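Local coordinates for oxidoreductase (Listeria innocua, PDB 3E18), which binds NAD through a Rossmann-fold domain and is probably a dehydrogenase of the GFO/IDH/MocA family, its substrate unknown, at residues 8-13 / 68-73; 123-128 / 178-183. All blocks are in the same frame, centred on the assembly; numbering follows the deposited sequence.

Contact 1: 8-13 / 68-73; sequences LVIVGY and AVLIAT. With NAD (nicotinamide-adenine-dinucleotide), chain E.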
loop_
_atom_site.group_PDB
_atom_site.type_symbol
_atom_site.label_atom_id
_atom_site.label_comp_id
_atom_site.label_asym_id
_atom_site.label_seq_id
_atom_site.Cartn_x
_atom_site.Cartn_y
_atom_site.Cartn_z
ATOM N N LEU A 8 28.598 -30.096 14.660
ATOM C CA LEU A 8 27.222 -29.612 14.801
ATOM C C LEU A 8 26.255 -30.780 14.762
ATOM O O LEU A 8 26.382 -31.645 13.904
ATOM C CB LEU A 8 26.890 -28.658 13.646
ATOM C CG LEU A 8 25.468 -28.091 13.611
ATOM C CD1 LEU A 8 25.414 -26.854 14.515
ATOM C CD2 LEU A 8 25.088 -27.733 12.203
ATOM N N VAL A 9 25.290 -30.812 15.681
ATOM C CA VAL A 9 24.198 -31.786 15.586
ATOM C C VAL A 9 22.903 -31.094 15.152
ATOM O O VAL A 9 22.544 -30.033 15.679
ATOM C CB VAL A 9 24.013 -32.603 16.897
ATOM C CG1 VAL A 9 22.710 -33.415 16.884
ATOM C CG2 VAL A 9 25.228 -33.524 17.124
ATOM N N ILE A 10 22.233 -31.694 14.169
ATOM C CA ILE A 10 20.938 -31.232 13.678
ATOM C C ILE A 10 19.833 -31.765 14.581
ATOM O O ILE A 10 19.682 -32.980 14.742
ATOM C CB ILE A 10 20.684 -31.696 12.203
ATOM C CG1 ILE A 10 21.781 -31.185 11.254
ATOM C CG2 ILE A 10 19.267 -31.327 11.715
ATOM C CD1 ILE A 10 21.932 -29.701 11.180
ATOM N N VAL A 11 19.078 -30.847 15.187
ATOM C CA VAL A 11 17.937 -31.195 16.043
ATOM C C VAL A 11 16.646 -30.767 15.346
ATOM O O VAL A 11 16.326 -29.577 15.257
ATOM C CB VAL A 11 18.024 -30.508 17.429
ATOM C CG1 VAL A 11 16.894 -30.972 18.325
ATOM C CG2 VAL A 11 19.375 -30.788 18.079
ATOM N N GLY A 12 15.902 -31.750 14.858
ATOM C CA GLY A 12 14.732 -31.482 14.046
ATOM C C GLY A 12 15.086 -31.809 12.611
ATOM O O GLY A 12 15.582 -30.959 11.876
ATOM N N TYR A 13 14.841 -33.051 12.211
ATOM C CA TYR A 13 15.179 -33.474 10.862
ATOM C C TYR A 13 13.963 -33.394 9.929
ATOM O O TYR A 13 13.513 -34.394 9.354
ATOM C CB TYR A 13 15.801 -34.871 10.885
ATOM C CG TYR A 13 16.496 -35.245 9.600
ATOM C CD1 TYR A 13 17.698 -34.650 9.239
ATOM C CD2 TYR A 13 15.948 -36.209 8.746
ATOM C CE1 TYR A 13 18.338 -34.993 8.053
ATOM C CE2 TYR A 13 16.568 -36.546 7.559
ATOM C CZ TYR A 13 17.763 -35.948 7.222
ATOM O OH TYR A 13 18.374 -36.297 6.041
ATOM N N ALA A 68 28.153 -27.784 18.991
ATOM C CA ALA A 68 27.034 -26.889 18.674
ATOM C C ALA A 68 25.817 -27.671 18.225
ATOM O O ALA A 68 25.938 -28.802 17.741
ATOM C CB ALA A 68 27.453 -25.873 17.609
ATOM N N VAL A 69 24.635 -27.091 18.433
ATOM C CA VAL A 69 23.412 -27.675 17.891
ATOM C C VAL A 69 22.693 -26.702 16.967
ATOM O O VAL A 69 22.731 -25.481 17.152
ATOM C CB VAL A 69 22.430 -28.223 18.985
ATOM C CG1 VAL A 69 23.125 -29.237 19.900
ATOM C CG2 VAL A 69 21.804 -27.095 19.787
ATOM N N LEU A 70 22.069 -27.266 15.944
ATOM C CA LEU A 70 21.173 -26.525 15.074
ATOM C C LEU A 70 19.747 -26.911 15.457
ATOM O O LEU A 70 19.389 -28.086 15.394
ATOM C CB LEU A 70 21.468 -26.863 13.600
ATOM C CG LEU A 70 20.689 -26.223 12.428
ATOM C CD1 LEU A 70 19.454 -27.024 12.101
ATOM C CD2 LEU A 70 20.283 -24.779 12.708
ATOM N N ILE A 71 18.931 -25.924 15.830
ATOM C CA ILE A 71 17.520 -26.178 16.175
ATOM C C ILE A 71 16.582 -25.852 15.021
ATOM O O ILE A 71 16.379 -24.695 14.671
ATOM C CB ILE A 71 17.101 -25.457 17.479
ATOM C CG1 ILE A 71 17.931 -26.014 18.636
ATOM C CG2 ILE A 71 15.602 -25.657 17.805
ATOM C CD1 ILE A 71 18.090 -25.055 19.748
ATOM N N ALA A 72 16.022 -26.898 14.424
ATOM C CA ALA A 72 15.088 -26.720 13.322
ATOM C C ALA A 72 13.776 -27.465 13.594
ATOM O O ALA A 72 13.259 -28.212 12.747
ATOM C CB ALA A 72 15.723 -27.173 12.016
ATOM N N THR A 73 13.242 -27.250 14.790
ATOM C CA THR A 73 11.968 -27.828 15.221
ATOM C C THR A 73 10.872 -26.757 15.067
ATOM O O THR A 73 11.202 -25.596 14.812
ATOM C CB THR A 73 12.061 -28.287 16.683
ATOM O OG1 THR A 73 12.315 -27.147 17.518
ATOM C CG2 THR A 73 13.164 -29.307 16.863
HETATM P PA NAD E . 9.020 -29.621 9.750
HETATM O O1A NAD E . 9.219 -29.975 8.326
HETATM O O2A NAD E . 7.679 -29.940 10.270
HETATM O O5B NAD E . 10.155 -30.314 10.650
HETATM C C5B NAD E . 10.274 -30.128 12.042
HETATM C C4B NAD E . 10.928 -31.384 12.609
HETATM O O4B NAD E . 11.205 -31.232 13.989
HETATM C C3B NAD E . 10.008 -32.593 12.467
HETATM O O3B NAD E . 10.710 -33.630 11.822
HETATM C C2B NAD E . 9.674 -32.968 13.896
HETATM O O2B NAD E . 9.508 -34.357 14.072
HETATM C C1B NAD E . 10.867 -32.426 14.662
HETATM N N9A NAD E . 10.576 -32.136 16.075
HETATM C C8A NAD E . 9.413 -31.635 16.609
HETATM N N7A NAD E . 9.576 -31.507 17.948
HETATM C C5A NAD E . 10.823 -31.925 18.268
HETATM C C6A NAD E . 11.500 -32.018 19.479
HETATM N N6A NAD E . 10.961 -31.482 20.572
HETATM N N1A NAD E . 12.801 -32.499 19.496
HETATM C C2A NAD E . 13.424 -32.890 18.326
HETATM N N3A NAD E . 12.743 -32.797 17.130
HETATM C C4A NAD E . 11.464 -32.324 17.100
HETATM O O3 NAD E . 9.315 -28.039 9.941
HETATM P PN NAD E . 10.251 -27.163 8.992
HETATM O O1N NAD E . 9.442 -26.592 7.882
HETATM O O2N NAD E . 11.519 -27.872 8.707
HETATM O O5D NAD E . 10.589 -25.898 9.972
HETATM C C5D NAD E . 11.258 -26.041 11.206
HETATM C C4D NAD E . 11.835 -24.676 11.645
HETATM O O4D NAD E . 12.583 -24.107 10.585
HETATM C C3D NAD E . 10.765 -23.654 11.985
HETATM O O3D NAD E . 11.240 -22.806 13.020
HETATM C C2D NAD E . 10.615 -22.814 10.733
HETATM O O2D NAD E . 10.246 -21.497 11.069
HETATM C C1D NAD E . 12.027 -22.862 10.165
HETATM N N1N NAD E . 12.138 -22.678 8.693
HETATM C C2N NAD E . 12.961 -21.677 8.262
HETATM C C3N NAD E . 13.151 -21.414 6.910
HETATM C C7N NAD E . 14.238 -20.464 6.509
HETATM O O7N NAD E . 14.307 -20.033 5.176
HETATM N N7N NAD E . 15.132 -20.047 7.410
HETATM C C4N NAD E . 12.508 -22.221 5.960
HETATM C C5N NAD E . 11.678 -23.257 6.399
HETATM C C6N NAD E . 11.508 -23.482 7.771
#
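The carbonyl oxygen of Val11 takes the backbone N-H of Ala72, with 2.8 Å from Ala72 N to Val11 O, and this bond is the last of four that join two neighbouring parallel strands. Val9 O accepts the N-H of Leu70 and Val9 N gives its own to Ala68 O, while Val11 N donates to Leu70 O. Val9 and Val11 thus turn both their N and their O to strand 68-71; Leu8, Ile10 and Gly12 face the other way and bond strand 30-36. The leucines sort onto one face of the sheet. Leu8, its CG anti to the backbone N (chi1 178°), lays CD1 across the neighbouring backbone, 3.7 Å from Leu70 N, and its CD2 touches Leu70 CB. Ile10 lies side by side with Leu70 and points the same way, CD1 resting 3.8 Å from both Leu70 CB and Leu70 CD1. Helix 15-25 covers this face through Ala24 and His20. On the reverse face Val11 CG2 comes within 4.1 Å of Val69 CB, where both residues also touch Tyr57 of helix 57-62. Strands 6-11 and 68-71 are central in the Rossmann fold, where cofactor is met at the carboxyl ends of the parallel strands. There the strand ends at Val11 and the loop begins at Gly12, which fits the first glycine of the GxGxxG pattern of Rossmann folds. Gly12, with no side chain, packs its CA 3.9 Å from Thr73 CG2. The same CA lies 3.5 Å from O4B of the adenosine ribose of NAD. Thr73 directs CG2 at the adenine, 3.5 Å from NAD C4A, and its OG1 turns to Ser77. Val11 CG1 comes to the same side of the adenine, 4.0 Å from NAD C2A.

Contact 2: 123-128 / 178-183; sequences QNRRWD and GVHLLD. With NAD (nicotinamide-adenine-dinucleotide), chain E; GOL (glycerol), chain G.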
loop_
_atom_site.group_PDB
_atom_site.type_symbol
_atom_site.label_atom_id
_atom_site.label_comp_id
_atom_site.label_asym_id
_atom_site.label_seq_id
_atom_site.Cartn_x
_atom_site.Cartn_y
_atom_site.Cartn_z
ATOM N N GLN A 123 19.053 -16.023 10.205
ATOM C CA GLN A 123 18.395 -15.079 9.308
ATOM C C GLN A 123 19.031 -15.157 7.921
ATOM O O GLN A 123 19.691 -14.241 7.474
ATOM C CB GLN A 123 18.399 -13.658 9.918
ATOM C CG GLN A 123 17.677 -13.561 11.296
ATOM C CD GLN A 123 16.157 -13.790 11.263
ATOM O OE1 GLN A 123 15.521 -13.849 10.202
ATOM N NE2 GLN A 123 15.574 -13.917 12.438
ATOM N N ASN A 124 18.803 -16.281 7.228
ATOM C CA ASN A 124 19.472 -16.559 5.967
ATOM C C ASN A 124 19.056 -15.618 4.832
ATOM O O ASN A 124 19.793 -15.450 3.865
ATOM C CB ASN A 124 19.216 -18.021 5.535
ATOM C CG ASN A 124 17.741 -18.352 5.442
ATOM O OD1 ASN A 124 16.968 -17.981 6.310
ATOM N ND2 ASN A 124 17.347 -19.079 4.391
ATOM N N ARG A 125 17.888 -14.984 4.946
ATOM C CA ARG A 125 17.405 -14.139 3.838
ATOM C C ARG A 125 18.036 -12.750 3.783
ATOM O O ARG A 125 17.772 -11.971 2.860
ATOM C CB ARG A 125 15.875 -14.136 3.764
ATOM C CG ARG A 125 15.352 -15.526 3.364
ATOM C CD ARG A 125 13.966 -15.482 2.771
ATOM N NE ARG A 125 13.549 -16.787 2.265
ATOM C CZ ARG A 125 13.639 -17.194 0.997
ATOM N NH1 ARG A 125 14.136 -16.404 0.047
ATOM N NH2 ARG A 125 13.203 -18.401 0.675
ATOM N N ARG A 126 18.902 -12.448 4.749
ATOM C CA ARG A 126 19.761 -11.269 4.658
ATOM C C ARG A 126 20.756 -11.405 3.504
ATOM O O ARG A 126 21.262 -10.412 3.008
ATOM C CB ARG A 126 20.532 -11.058 5.946
ATOM C CG ARG A 126 19.695 -10.638 7.103
ATOM C CD ARG A 126 20.591 -10.266 8.253
ATOM N NE ARG A 126 19.825 -10.078 9.472
ATOM C CZ ARG A 126 20.309 -9.479 10.556
ATOM N NH1 ARG A 126 21.559 -9.066 10.561
ATOM N NH2 ARG A 126 19.567 -9.346 11.648
ATOM N N TRP A 127 20.995 -12.639 3.066
ATOM C CA TRP A 127 21.884 -12.926 1.941
ATOM C C TRP A 127 21.139 -13.019 0.593
ATOM O O TRP A 127 21.759 -13.265 -0.441
ATOM C CB TRP A 127 22.678 -14.217 2.216
ATOM C CG TRP A 127 23.844 -14.056 3.189
ATOM C CD1 TRP A 127 25.165 -13.906 2.865
ATOM C CD2 TRP A 127 23.782 -14.031 4.627
ATOM N NE1 TRP A 127 25.932 -13.797 4.003
ATOM C CE2 TRP A 127 25.113 -13.876 5.100
ATOM C CE3 TRP A 127 22.737 -14.138 5.563
ATOM C CZ2 TRP A 127 25.427 -13.807 6.469
ATOM C CZ3 TRP A 127 23.053 -14.073 6.940
ATOM C CH2 TRP A 127 24.391 -13.912 7.373
ATOM N N ASP A 128 19.822 -12.826 0.607
ATOM C CA ASP A 128 19.008 -12.880 -0.617
ATOM C C ASP A 128 19.476 -11.828 -1.627
ATOM O O ASP A 128 19.692 -10.670 -1.270
ATOM C CB ASP A 128 17.523 -12.689 -0.299
ATOM C CG ASP A 128 16.800 -13.995 0.018
ATOM O OD1 ASP A 128 17.451 -15.062 0.113
ATOM O OD2 ASP A 128 15.554 -13.951 0.171
ATOM N N GLY A 178 6.970 -13.075 7.505
ATOM C CA GLY A 178 7.083 -11.734 8.080
ATOM C C GLY A 178 8.403 -11.501 8.765
ATOM O O GLY A 178 9.019 -10.457 8.572
ATOM N N VAL A 179 8.854 -12.475 9.557
ATOM C CA VAL A 179 10.130 -12.355 10.249
ATOM C C VAL A 179 11.297 -12.133 9.270
ATOM O O VAL A 179 12.137 -11.302 9.532
ATOM C CB VAL A 179 10.382 -13.540 11.244
ATOM C CG1 VAL A 179 10.317 -14.841 10.537
ATOM C CG2 VAL A 179 11.712 -13.408 11.966
ATOM N N HIS A 180 11.328 -12.838 8.139
ATOM C CA HIS A 180 12.357 -12.580 7.111
ATOM C C HIS A 180 12.310 -11.152 6.581
ATOM O O HIS A 180 13.346 -10.491 6.468
ATOM C CB HIS A 180 12.144 -13.472 5.899
ATOM C CG HIS A 180 12.572 -14.881 6.097
ATOM N ND1 HIS A 180 13.784 -15.221 6.660
ATOM C CD2 HIS A 180 11.973 -16.045 5.747
ATOM C CE1 HIS A 180 13.903 -16.535 6.662
ATOM N NE2 HIS A 180 12.820 -17.059 6.112
ATOM N N LEU A 181 11.108 -10.681 6.248
ATOM C CA LEU A 181 10.975 -9.378 5.589
ATOM C C LEU A 181 11.227 -8.250 6.562
ATOM O O LEU A 181 11.814 -7.228 6.203
ATOM C CB LEU A 181 9.599 -9.223 4.962
ATOM C CG LEU A 181 9.215 -10.299 3.945
ATOM C CD1 LEU A 181 7.896 -9.922 3.346
ATOM C CD2 LEU A 181 10.274 -10.367 2.864
ATOM N N LEU A 182 10.801 -8.441 7.803
ATOM C CA LEU A 182 10.970 -7.400 8.822
ATOM C C LEU A 182 12.421 -7.314 9.279
ATOM O O LEU A 182 12.924 -6.229 9.657
ATOM C CB LEU A 182 10.074 -7.689 10.022
ATOM C CG LEU A 182 8.558 -7.624 9.785
ATOM C CD1 LEU A 182 7.850 -8.247 10.949
ATOM C CD2 LEU A 182 8.038 -6.215 9.501
ATOM N N ASP A 183 13.072 -8.474 9.288
ATOM C CA ASP A 183 14.494 -8.561 9.633
ATOM C C ASP A 183 15.375 -7.884 8.577
ATOM O O ASP A 183 16.266 -7.096 8.928
ATOM C CB ASP A 183 14.921 -10.009 9.866
ATOM C CG ASP A 183 16.394 -10.126 10.147
ATOM O OD1 ASP A 183 16.845 -9.688 11.236
ATOM O OD2 ASP A 183 17.098 -10.609 9.244
HETATM P PA NAD E . 9.020 -29.621 9.750
HETATM O O1A NAD E . 9.219 -29.975 8.326
HETATM O O2A NAD E . 7.679 -29.940 10.270
HETATM O O5B NAD E . 10.155 -30.314 10.650
HETATM C C5B NAD E . 10.274 -30.128 12.042
HETATM C C4B NAD E . 10.928 -31.384 12.609
HETATM O O4B NAD E . 11.205 -31.232 13.989
HETATM C C3B NAD E . 10.008 -32.593 12.467
HETATM O O3B NAD E . 10.710 -33.630 11.822
HETATM C C2B NAD E . 9.674 -32.968 13.896
HETATM O O2B NAD E . 9.508 -34.357 14.072
HETATM C C1B NAD E . 10.867 -32.426 14.662
HETATM N N9A NAD E . 10.576 -32.136 16.075
HETATM C C8A NAD E . 9.413 -31.635 16.609
HETATM N N7A NAD E . 9.576 -31.507 17.948
HETATM C C5A NAD E . 10.823 -31.925 18.268
HETATM C C6A NAD E . 11.500 -32.018 19.479
HETATM N N6A NAD E . 10.961 -31.482 20.572
HETATM N N1A NAD E . 12.801 -32.499 19.496
HETATM C C2A NAD E . 13.424 -32.890 18.326
HETATM N N3A NAD E . 12.743 -32.797 17.130
HETATM C C4A NAD E . 11.464 -32.324 17.100
HETATM O O3 NAD E . 9.315 -28.039 9.941
HETATM P PN NAD E . 10.251 -27.163 8.992
HETATM O O1N NAD E . 9.442 -26.592 7.882
HETATM O O2N NAD E . 11.519 -27.872 8.707
HETATM O O5D NAD E . 10.589 -25.898 9.972
HETATM C C5D NAD E . 11.258 -26.041 11.206
HETATM C C4D NAD E . 11.835 -24.676 11.645
HETATM O O4D NAD E . 12.583 -24.107 10.585
HETATM C C3D NAD E . 10.765 -23.654 11.985
HETATM O O3D NAD E . 11.240 -22.806 13.020
HETATM C C2D NAD E . 10.615 -22.814 10.733
HETATM O O2D NAD E . 10.246 -21.497 11.069
HETATM C C1D NAD E . 12.027 -22.862 10.165
HETATM N N1N NAD E . 12.138 -22.678 8.693
HETATM C C2N NAD E . 12.961 -21.677 8.262
HETATM C C3N NAD E . 13.151 -21.414 6.910
HETATM C C7N NAD E . 14.238 -20.464 6.509
HETATM O O7N NAD E . 14.307 -20.033 5.176
HETATM N N7N NAD E . 15.132 -20.047 7.410
HETATM C C4N NAD E . 12.508 -22.221 5.960
HETATM C C5N NAD E . 11.678 -23.257 6.399
HETATM C C6N NAD E . 11.508 -23.482 7.771
HETATM C C1 GOL G . 10.899 -19.611 3.233
HETATM O O1 GOL G . 12.135 -19.124 3.719
HETATM C C2 GOL G . 9.855 -19.749 4.345
HETATM O O2 GOL G . 10.387 -19.396 5.612
HETATM C C3 GOL G . 9.346 -21.192 4.331
HETATM O O3 GOL G . 8.449 -21.457 5.392
HETATM O O HOH W 1 16.062 -14.138 7.183
#
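Asp183 holds its CG anti to the backbone N (chi1 177°), which carries the carboxylate off helix 173-188 toward Arg126, whose chain runs extended from CG to NE and meets it side-on. Two bonds result, each to the syn lone pair of a different oxygen: Arg126 NE to Asp183 OD2 at 2.8 Å, and Arg126 NH2 to Asp183 OD1, also 2.8 Å. The guanidinium and carboxylate planes are only 26° apart, so this bidentate salt bridge is nearly flat. Glu327 forms a second salt bridge to Arg126 through NH1, and Phe187 adds a cation-pi contact. The aliphatic part of Gln123 packs along Asp183 OD2. Next along the 3-10 turn, Arg125 places CD over the face of the His180 ring in a CH-pi contact, 3.6 Å from the ring centroid and 12° off its normal. The Arg125 guanidinium then continues past the ring to a salt bridge with Asp128, 2.8 Å from NH1 to OD2. A water in the plane of the imidazole ties the two segments together from another direction: it lies 2.6 Å from His180 ND1, accepts from Arg125 N and donates to Gln123 OE1. Asn124 reads the carboxamide of the cofactor with both ends of its amide, OD1 accepting from NAD N7N at 3.0 Å and ND2 giving a longer bond to NAD O7N, 3.3 Å. A glycerol, probably from the crystallisation liquor, bonds Arg125 NE through O1, with weak bonds from His180, and brings O2 to 3.5 Å from NAD C4N, the carbon that exchanges hydride in nicotinamide chemistry. Polar groups from the loop and the helix therefore converge beside the reactive end of the cofactor, consistent with the glycerol occupying part of the substrate site.

In the fold
The two contacts come in series along the chain, contact 1 closing before contact 2 opens, and their centres lie 20 Å apart. Their nearest atoms stay about 9 Å from each other, and NAD bridges the interval: contact 1 meets its adenosine half and the ribose of the nicotinamide half, contact 2 its carboxamide. Contact 1 lies within the five-stranded parallel sheet. Segment 123-128 follows strand 119-122, at the edge of that same sheet, and packs on helix 173-188 of the GFO/IDH/MocA C-terminal region. One extended cofactor thus runs from the nucleotide-binding sheet to the junction with the C-terminal region, where the nicotinamide is probably presented to substrate.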